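Local coordinates for protein aminotransferase class-III (PDB 5GHG) that probably transfers amino groups between amines and keto compounds, cycling its bound cofactor between the pyridoxal phosphate and pyridoxamine phosphate forms, at residues A403-V408 with N448-S453; V383-D388 with D421-C426. The protein carries 1 engineered substitution. All coordinates share one frame; numbering follows the deposited sequence.

Contact 1 of 2, residues A403-V408 with N448-S453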
loop_
_atom_site.group_PDB
_atom_site.type_symbol
_atom_site.label_atom_id
_atom_site.label_comp_id
_atom_site.label_asym_id
_atom_site.label_seq_id
_atom_site.Cartn_x
_atom_site.Cartn_y
_atom_site.Cartn_z
ATOM N N ALA B 403 28.703 -3.993 -3.512
ATOM C CA ALA B 403 28.652 -2.741 -2.762
ATOM C C ALA B 403 29.858 -1.858 -3.066
ATOM O O ALA B 403 29.720 -0.634 -3.228
ATOM C CB ALA B 403 28.563 -3.016 -1.253
ATOM N N LYS B 404 31.046 -2.456 -3.141
ATOM C CA LYS B 404 32.249 -1.704 -3.463
ATOM C C LYS B 404 32.138 -1.021 -4.816
ATOM O O LYS B 404 32.401 0.187 -4.945
ATOM C CB LYS B 404 33.463 -2.636 -3.423
ATOM C CG LYS B 404 34.826 -1.970 -3.559
ATOM C CD LYS B 404 35.930 -3.018 -3.327
ATOM C CE LYS B 404 37.335 -2.452 -3.546
ATOM N NZ LYS B 404 37.700 -1.523 -2.458
ATOM N N ALA B 405 31.724 -1.768 -5.842
ATOM C CA ALA B 405 31.683 -1.215 -7.197
ATOM C C ALA B 405 30.555 -0.181 -7.341
ATOM O O ALA B 405 30.728 0.838 -8.016
ATOM C CB ALA B 405 31.532 -2.339 -8.217
ATOM N N ASN B 406 29.416 -0.421 -6.690
ATOM C CA ASN B 406 28.294 0.509 -6.751
ATOM C C ASN B 406 28.673 1.867 -6.158
ATOM O O ASN B 406 28.284 2.909 -6.678
ATOM C CB ASN B 406 27.103 -0.079 -6.007
ATOM C CG ASN B 406 25.777 0.597 -6.367
ATOM O OD1 ASN B 406 25.545 0.937 -7.516
ATOM N ND2 ASN B 406 24.916 0.757 -5.394
ATOM N N ALA B 407 29.436 1.860 -5.059
ATOM C CA ALA B 407 29.893 3.114 -4.463
ATOM C C ALA B 407 30.818 3.884 -5.406
ATOM O O ALA B 407 30.731 5.112 -5.514
ATOM C CB ALA B 407 30.582 2.839 -3.129
ATOM N N VAL B 408 31.719 3.176 -6.089
ATOM C CA VAL B 408 32.603 3.835 -7.043
ATOM C C VAL B 408 31.809 4.372 -8.231
ATOM O O VAL B 408 32.041 5.488 -8.704
ATOM C CB VAL B 408 33.712 2.873 -7.505
ATOM C CG1 VAL B 408 34.481 3.497 -8.676
ATOM C CG2 VAL B 408 34.650 2.575 -6.371
ATOM N N ASN B 448 37.615 -1.196 -13.775
ATOM C CA ASN B 448 39.077 -1.061 -13.776
ATOM C C ASN B 448 39.590 -0.512 -12.445
ATOM O O ASN B 448 40.582 -1.007 -11.902
ATOM C CB ASN B 448 39.518 -0.189 -14.942
ATOM C CG ASN B 448 39.335 -0.885 -16.268
ATOM O OD1 ASN B 448 39.243 -2.116 -16.316
ATOM N ND2 ASN B 448 39.252 -0.132 -17.339
ATOM N N ASP B 449 38.924 0.516 -11.903
ATOM C CA ASP B 449 39.310 1.062 -10.603
ATOM C C ASP B 449 39.236 -0.006 -9.513
ATOM O O ASP B 449 40.150 -0.130 -8.689
ATOM C CB ASP B 449 38.415 2.231 -10.214
ATOM C CG ASP B 449 38.784 3.519 -10.932
ATOM O OD1 ASP B 449 39.828 3.534 -11.621
ATOM O OD2 ASP B 449 38.012 4.522 -10.789
ATOM N N VAL B 450 38.133 -0.750 -9.463
ATOM C CA VAL B 450 37.959 -1.749 -8.429
ATOM C C VAL B 450 39.018 -2.848 -8.576
ATOM O O VAL B 450 39.604 -3.305 -7.590
ATOM C CB VAL B 450 36.533 -2.338 -8.473
ATOM C CG1 VAL B 450 36.425 -3.489 -7.503
ATOM C CG2 VAL B 450 35.501 -1.253 -8.122
ATOM N N GLN B 451 39.261 -3.285 -9.808
ATOM C CA GLN B 451 40.281 -4.302 -10.044
ATOM C C GLN B 451 41.654 -3.826 -9.564
ATOM O O GLN B 451 42.376 -4.558 -8.882
ATOM C CB GLN B 451 40.312 -4.665 -11.522
ATOM C CG GLN B 451 41.461 -5.575 -11.938
ATOM C CD GLN B 451 41.341 -6.981 -11.366
ATOM O OE1 GLN B 451 40.370 -7.312 -10.681
ATOM N NE2 GLN B 451 42.329 -7.822 -11.658
ATOM N N ALA B 452 42.011 -2.584 -9.890
ATOM C CA ALA B 452 43.283 -2.035 -9.423
ATOM C C ALA B 452 43.344 -2.018 -7.905
ATOM O O ALA B 452 44.371 -2.362 -7.306
ATOM C CB ALA B 452 43.490 -0.637 -9.987
ATOM N N SER B 453 42.252 -1.617 -7.260
ATOM C CA SER B 453 42.223 -1.541 -5.809
ATOM C C SER B 453 42.381 -2.925 -5.179
ATOM O O SER B 453 43.068 -3.080 -4.163
ATOM C CB SER B 453 40.925 -0.875 -5.353
ATOM O OG SER B 453 40.626 -1.180 -4.014
#
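Lys-404 sends its chain across to helix 448-453 with CG anti to the backbone N (chi1 -172°) and runs straight until CE, where a turn at chi4 (71°) swings NZ onto Ser-453. The serine meets it with OG likewise anti to its own N, and the NZ to OG separation of 3.3 Å makes this a weak hydrogen bond. On its way Lys-404 passes alongside Val-450, the two side chains running in opposite directions, with CE 4.2 Å from CG1. The other valine branch, CG2, faces Ala-405: it sits 3.9 Å from that residue's CA and also touches its CB, while Val-408 CG2 closes on it from the next turn at 4.3 Å. Beyond this, Val-408 CG1 brushes the carboxylate of Asp-449, whose OD2 is taken by a salt bridge from Arg-412. Polar groups thus flank a small apolar centre formed by Val-450, Ala-405 and Val-408. The segment axes approach to 10.0 Å at 128°, closest in backbone at Ala-405 and Val-450. Two helices lying over one face of a sheet are consistent with the C-terminal small domain of fold type I, class III aminotransferases.

Contact 2 of 2, residues V383-D388 with D421-C426; sequences VELVTD and DTLAFC
The Phe-425 ring meets Val-383 obliquely, its CE2 lying 4.1 Å from the valine's CG2 methyl; Leu-443 also packs against this phenylalanine. Glu-384 projects from the face opposite Val-383, and its carboxylate carbon CD lies 3.7 Å from Thr-422 OG1, while the carboxylate of Asp-421 stays near the strand end. Asp-421 OD2 and the Leu-385 carbonyl O both accept from one water, and OD1 takes the backbone N of Gly-402.

Between these groups run two neighbouring antiparallel strands of the mixed sheet, flanked by strands 371-377 and 414-419, with helices 400-411 and 433-455 over the Leu-385 and Leu-423 face. Val-383 and Leu-423 form a hydrogen-bonded pair, with Val-383 N to Leu-423 O at 2.8 Å and nearly straight (162°), and the return bond from Leu-423 N to Val-383 O. Leu-385 N adds one more bond, to Asp-421 O at 2.9 Å, just before strand 422-425 begins. On the Val-383 face, Leu-385 CD1 touches Leu-423 CD1 at 4.2 Å.

Opposite them, Glu-384 and Thr-422 make the non-hydrogen-bonded pair. Arg-375 reaches both side chains, through a salt bridge to Glu-384 OE1 and a weak hydrogen bond to Thr-422 OG1, and Arg-188 takes Glu-384 OE2. With an arginine at each oxygen, the buried Glu-384 carboxylate is probably held ionised and fixed in rotation, while Val-383, Leu-385, Leu-423 and Phe-425 pack through apolar groups on the other face.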
loop_
_atom_site.group_PDB
_atom_site.type_symbol
_atom_site.label_atom_id
_atom_site.label_comp_id
_atom_site.label_asym_id
_atom_site.label_seq_id
_atom_site.Cartn_x
_atom_site.Cartn_y
_atom_site.Cartn_z
ATOM N N VAL B 383 24.868 -6.964 -14.346
ATOM C CA VAL B 383 26.278 -7.317 -14.499
ATOM C C VAL B 383 26.720 -7.930 -13.188
ATOM O O VAL B 383 26.840 -7.228 -12.176
ATOM C CB VAL B 383 27.142 -6.091 -14.882
ATOM C CG1 VAL B 383 28.603 -6.475 -14.997
ATOM C CG2 VAL B 383 26.664 -5.482 -16.192
ATOM N N GLU B 384 26.924 -9.245 -13.175
ATOM C CA GLU B 384 27.279 -9.940 -11.942
ATOM C C GLU B 384 28.789 -10.024 -11.812
ATOM O O GLU B 384 29.475 -10.502 -12.723
ATOM C CB GLU B 384 26.661 -11.339 -11.875
ATOM C CG GLU B 384 26.918 -12.018 -10.538
ATOM C CD GLU B 384 26.010 -13.207 -10.259
ATOM O OE1 GLU B 384 25.021 -13.381 -10.990
ATOM O OE2 GLU B 384 26.296 -13.969 -9.302
ATOM N N LEU B 385 29.297 -9.564 -10.675
ATOM C CA LEU B 385 30.724 -9.433 -10.436
ATOM C C LEU B 385 31.259 -10.601 -9.621
ATOM O O LEU B 385 30.584 -11.098 -8.705
ATOM C CB LEU B 385 31.020 -8.115 -9.708
ATOM C CG LEU B 385 30.503 -6.855 -10.392
ATOM C CD1 LEU B 385 30.857 -5.622 -9.583
ATOM C CD2 LEU B 385 31.034 -6.742 -11.826
ATOM N N VAL B 386 32.482 -11.011 -9.936
ATOM C CA VAL B 386 33.186 -12.089 -9.237
ATOM C C VAL B 386 34.672 -11.736 -9.248
ATOM O O VAL B 386 35.125 -10.941 -10.062
ATOM C CB VAL B 386 32.964 -13.464 -9.925
ATOM C CG1 VAL B 386 31.493 -13.847 -9.921
ATOM C CG2 VAL B 386 33.467 -13.426 -11.346
ATOM N N THR B 387 35.434 -12.343 -8.339
ATOM C CA THR B 387 36.894 -12.280 -8.446
ATOM C C THR B 387 37.526 -13.571 -8.938
ATOM O O THR B 387 38.680 -13.554 -9.365
ATOM C CB THR B 387 37.540 -11.895 -7.106
ATOM O OG1 THR B 387 37.068 -12.755 -6.066
ATOM C CG2 THR B 387 37.200 -10.457 -6.757
ATOM N N ASP B 388 36.798 -14.681 -8.899
ATOM C CA ASP B 388 37.281 -15.965 -9.413
ATOM C C ASP B 388 36.217 -16.470 -10.377
ATOM O O ASP B 388 35.161 -16.955 -9.947
ATOM C CB ASP B 388 37.546 -16.935 -8.260
ATOM C CG ASP B 388 38.090 -18.303 -8.739
ATOM O OD1 ASP B 388 37.826 -18.717 -9.895
ATOM O OD2 ASP B 388 38.766 -18.956 -7.928
ATOM N N ASP B 421 26.026 -9.153 -5.556
ATOM C CA ASP B 421 27.156 -8.751 -6.382
ATOM C C ASP B 421 26.759 -8.438 -7.821
ATOM O O ASP B 421 27.625 -8.322 -8.682
ATOM C CB ASP B 421 28.258 -9.824 -6.339
ATOM C CG ASP B 421 28.981 -9.857 -5.000
ATOM O OD1 ASP B 421 28.960 -8.812 -4.308
ATOM O OD2 ASP B 421 29.560 -10.894 -4.633
ATOM N N THR B 422 25.469 -8.268 -8.094
ATOM C CA THR B 422 24.995 -7.857 -9.402
ATOM C C THR B 422 24.688 -6.367 -9.393
ATOM O O THR B 422 23.941 -5.891 -8.534
ATOM C CB THR B 422 23.742 -8.653 -9.816
ATOM O OG1 THR B 422 24.060 -10.051 -9.880
ATOM C CG2 THR B 422 23.236 -8.197 -11.193
ATOM N N LEU B 423 25.269 -5.639 -10.331
ATOM C CA LEU B 423 24.883 -4.251 -10.601
ATOM C C LEU B 423 23.804 -4.231 -11.678
ATOM O O LEU B 423 23.975 -4.828 -12.740
ATOM C CB LEU B 423 26.081 -3.436 -11.086
ATOM C CG LEU B 423 27.279 -3.354 -10.147
ATOM C CD1 LEU B 423 28.352 -2.476 -10.772
ATOM C CD2 LEU B 423 26.850 -2.831 -8.799
ATOM N N ALA B 424 22.701 -3.533 -11.406
ATOM C CA ALA B 424 21.593 -3.492 -12.360
ATOM C C ALA B 424 21.575 -2.170 -13.110
ATOM O O ALA B 424 22.010 -1.132 -12.607
ATOM C CB ALA B 424 20.250 -3.700 -11.661
ATOM N N PHE B 425 21.068 -2.221 -14.334
ATOM C CA PHE B 425 20.879 -1.045 -15.163
ATOM C C PHE B 425 19.463 -1.109 -15.732
ATOM O O PHE B 425 19.070 -2.118 -16.320
ATOM C CB PHE B 425 21.942 -0.974 -16.243
ATOM C CG PHE B 425 23.316 -0.860 -15.674
ATOM C CD1 PHE B 425 23.881 0.378 -15.439
ATOM C CD2 PHE B 425 24.002 -2.000 -15.270
ATOM C CE1 PHE B 425 25.128 0.489 -14.867
ATOM C CE2 PHE B 425 25.243 -1.898 -14.689
ATOM C CZ PHE B 425 25.816 -0.655 -14.482
ATOM N N CYS B 426 18.696 -0.049 -15.508
ATOM C CA CYS B 426 17.301 0.008 -15.915
ATOM C C CYS B 426 16.937 1.477 -16.110
ATOM O O CYS B 426 16.135 2.046 -15.359
ATOM C CB CYS B 426 16.419 -0.653 -14.847
ATOM S SG CYS B 426 14.664 -0.746 -15.195
HETATM O O HOH W 1 29.812 -12.804 -6.557
#

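Overall arrangement
Along the chain the segments alternate: 383-388, 403-408, 421-426, then 448-453, so each contact brackets part of the other. Contact 2 lies inside the mixed sheet, where strand 380-385 neighbours strand 422-425; contact 1 joins helices 400-411 and 433-455, which follow those strands and pack over the same face. Their centres are 11 Å apart. Ala-405 joins the layers, touching both Val-450 and Leu-385; its CB lies 3.6 Å from Leu-385 CD1, and Asn-406 CB also rests on Leu-423 CD2. Contact 2 is buried, while contact 1 lies farther from the centre of the chain and is partly open. Together they make a layer of helices packed on a mainly antiparallel sheet in the C-terminal part of the chain.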